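Local structure of PHOX (Pseudomonas fluorescens, 4A9V) at residues G268-E273 against I369-A374. The protein hydrolyses phosphate monoesters as an alkaline phosphatase, using a cofactor of iron and calcium ions held in a beta-propeller. Sequence-based numbering, arbitrary orientation. Where two conformers were deposited one is given.
With CA (calcium ion), chain Q; FEO (mu-oxo-diiron), chain S.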
# COMPACT_ATOMS: atom_id res chain seq x y z
N GLY A 268 7.31 1.44 13.79
CA GLY A 268 8.37 2.21 13.13
C GLY A 268 7.85 3.24 12.14
O GLY A 268 6.73 3.13 11.64
N ARG A 269 8.69 4.24 11.86
CA ARG A 269 8.36 5.32 10.94
C ARG A 269 9.20 5.19 9.68
O ARG A 269 10.43 5.13 9.74
CB ARG A 269 8.62 6.68 11.60
CG ARG A 269 8.45 7.86 10.67
CD ARG A 269 8.45 9.16 11.45
NE ARG A 269 8.62 10.32 10.59
CZ ARG A 269 9.80 10.81 10.21
NH1 ARG A 269 10.93 10.22 10.57
NH2 ARG A 269 9.83 11.85 9.40
N PHE A 270 8.53 5.12 8.54
CA PHE A 270 9.14 5.02 7.22
C PHE A 270 8.00 5.13 6.20
O PHE A 270 6.89 5.52 6.57
CB PHE A 270 10.02 3.75 7.05
CG PHE A 270 9.37 2.45 7.47
CD1 PHE A 270 8.65 1.69 6.55
CD2 PHE A 270 9.67 1.88 8.70
CE1 PHE A 270 8.18 0.43 6.89
CE2 PHE A 270 9.20 0.63 9.04
CZ PHE A 270 8.48 -0.11 8.13
N LYS A 271 8.29 4.93 4.92
CA LYS A 271 7.28 5.11 3.89
C LYS A 271 6.54 3.79 3.66
O LYS A 271 6.86 3.00 2.77
CB LYS A 271 7.91 5.70 2.62
CG LYS A 271 8.53 7.05 2.91
CD LYS A 271 9.05 7.79 1.69
CE LYS A 271 9.80 9.03 2.15
NZ LYS A 271 10.41 9.78 1.02
N HIS A 272 5.64 3.50 4.60
CA HIS A 272 4.98 2.20 4.68
C HIS A 272 4.12 1.94 3.47
O HIS A 272 3.21 2.73 3.19
CB HIS A 272 4.07 2.16 5.90
CG HIS A 272 4.80 2.13 7.21
ND1 HIS A 272 5.16 0.97 7.80
CD2 HIS A 272 5.16 3.14 8.08
CE1 HIS A 272 5.74 1.23 8.98
NE2 HIS A 272 5.74 2.55 9.16
N GLU A 273 4.28 0.77 2.85
CA GLU A 273 3.38 0.34 1.78
C GLU A 273 2.18 -0.41 2.37
O GLU A 273 1.07 0.12 2.41
CB GLU A 273 4.10 -0.52 0.76
CG GLU A 273 3.21 -0.89 -0.42
CD GLU A 273 3.31 0.07 -1.59
OE1 GLU A 273 4.29 0.85 -1.62
OE2 GLU A 273 2.43 -0.01 -2.49
N ILE A 369 11.24 6.50 15.48
CA ILE A 369 11.01 7.68 14.66
C ILE A 369 12.00 7.71 13.49
O ILE A 369 11.66 8.13 12.39
CB ILE A 369 11.11 8.96 15.53
CG1 ILE A 369 10.02 8.97 16.61
CG2 ILE A 369 11.01 10.21 14.67
CD1 ILE A 369 10.27 9.96 17.72
N HIS A 370 13.22 7.25 13.76
CA HIS A 370 14.29 7.22 12.77
C HIS A 370 14.67 5.80 12.43
O HIS A 370 15.85 5.48 12.24
CB HIS A 370 15.49 8.00 13.28
CG HIS A 370 15.19 9.46 13.46
ND1 HIS A 370 15.86 10.24 14.34
CD2 HIS A 370 14.29 10.29 12.81
CE1 HIS A 370 15.39 11.50 14.26
NE2 HIS A 370 14.42 11.52 13.33
N ALA A 371 13.67 4.97 12.19
CA ALA A 371 13.89 3.55 11.92
C ALA A 371 14.82 3.33 10.72
O ALA A 371 15.61 2.39 10.73
CB ALA A 371 12.57 2.84 11.72
N ARG A 372 14.72 4.16 9.69
CA ARG A 372 15.59 4.00 8.53
C ARG A 372 17.05 4.08 8.95
O ARG A 372 17.90 3.34 8.44
CB ARG A 372 15.31 5.09 7.49
CG ARG A 372 14.05 4.87 6.67
CD ARG A 372 13.92 5.92 5.57
NE ARG A 372 12.88 5.58 4.63
CZ ARG A 372 12.63 6.24 3.51
NH1 ARG A 372 13.29 7.36 3.22
NH2 ARG A 372 11.75 5.75 2.66
N LEU A 373 17.37 5.07 9.78
CA LEU A 373 18.75 5.28 10.22
C LEU A 373 19.21 4.13 11.09
O LEU A 373 20.36 3.70 10.99
CB LEU A 373 18.87 6.60 10.99
CG LEU A 373 18.73 7.84 10.11
CD1 LEU A 373 18.83 9.09 10.98
CD2 LEU A 373 19.80 7.87 9.04
N ALA A 374 18.34 3.64 11.96
CA ALA A 374 18.70 2.52 12.83
C ALA A 374 18.96 1.26 11.99
O ALA A 374 19.91 0.51 12.25
CB ALA A 374 17.61 2.27 13.85
CA CA Q . 1.63 0.86 -4.48
FE1 FEO S . 1.62 4.03 -2.66
FE2 FEO S . 4.58 2.25 -3.04
O FEO S . 2.82 2.82 -3.60
O HOH W 1 0.15 3.23 -4.03
O HOH W 2 -0.34 0.52 -2.96
O HOH W 3 -0.35 0.42 -5.92
O HOH W 4 2.02 2.68 -6.33
O HOH W 5 2.34 5.37 -4.35
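Arg269 donates from NH1 to Ile369 O, where the helix 364-369 ends and His370 occupies the N-cap position of the next, 371-377; this pins an inter-strand loop of the beta-propeller to the junction between the two helices. Arg269 NH1 lies 2.9 Å from Ile369 O with an N-H...O angle of 154°; the carbonyl oxygen lies in the guanidinium plane, while NH1 is tilted from the carbonyl plane. With CG anti to the backbone N (chi1 174°) and the chain extended to NE, the side chain runs past the same oxygen, Arg269 CB and CD each 3.5 Å from Ile369 O. NH2 turns to Leu243 O. A leucine here would probably leave both Ile369 O and Leu243 O without these donors and the loop less firmly tied to the helix end. Beside it, Ala371 CB sits 3.7 Å from Arg269 O and meets the edge of the Phe270 ring at CD2. Farther along, Arg372 reaches obliquely across the Lys271 chain, its NH2 3.5 Å from Lys271 CG. The like charges Lys271 NZ and Arg372 NH1 come close together, but Glu293 OE1 forms salt bridges with Lys271 NZ and Arg372 NH2; Lys271 NZ also donates to Tyr216 O, and Asp291 takes Arg372 NE. In the second shell, His272 NE2 bonds Gly268 O at 2.7 Å, and His272 CE1 lies over one face of the Phe270 ring, offset toward its rim. Lys271 centres an inverse gamma turn, after which the loop leads to Glu273 at the iron-calcium cofactor, where Glu387 also binds metal. There the Glu273 carboxylate bridges two metals, OE2 binding calcium at 2.3 Å and OE1 lying 2.0 Å from the iron FE2.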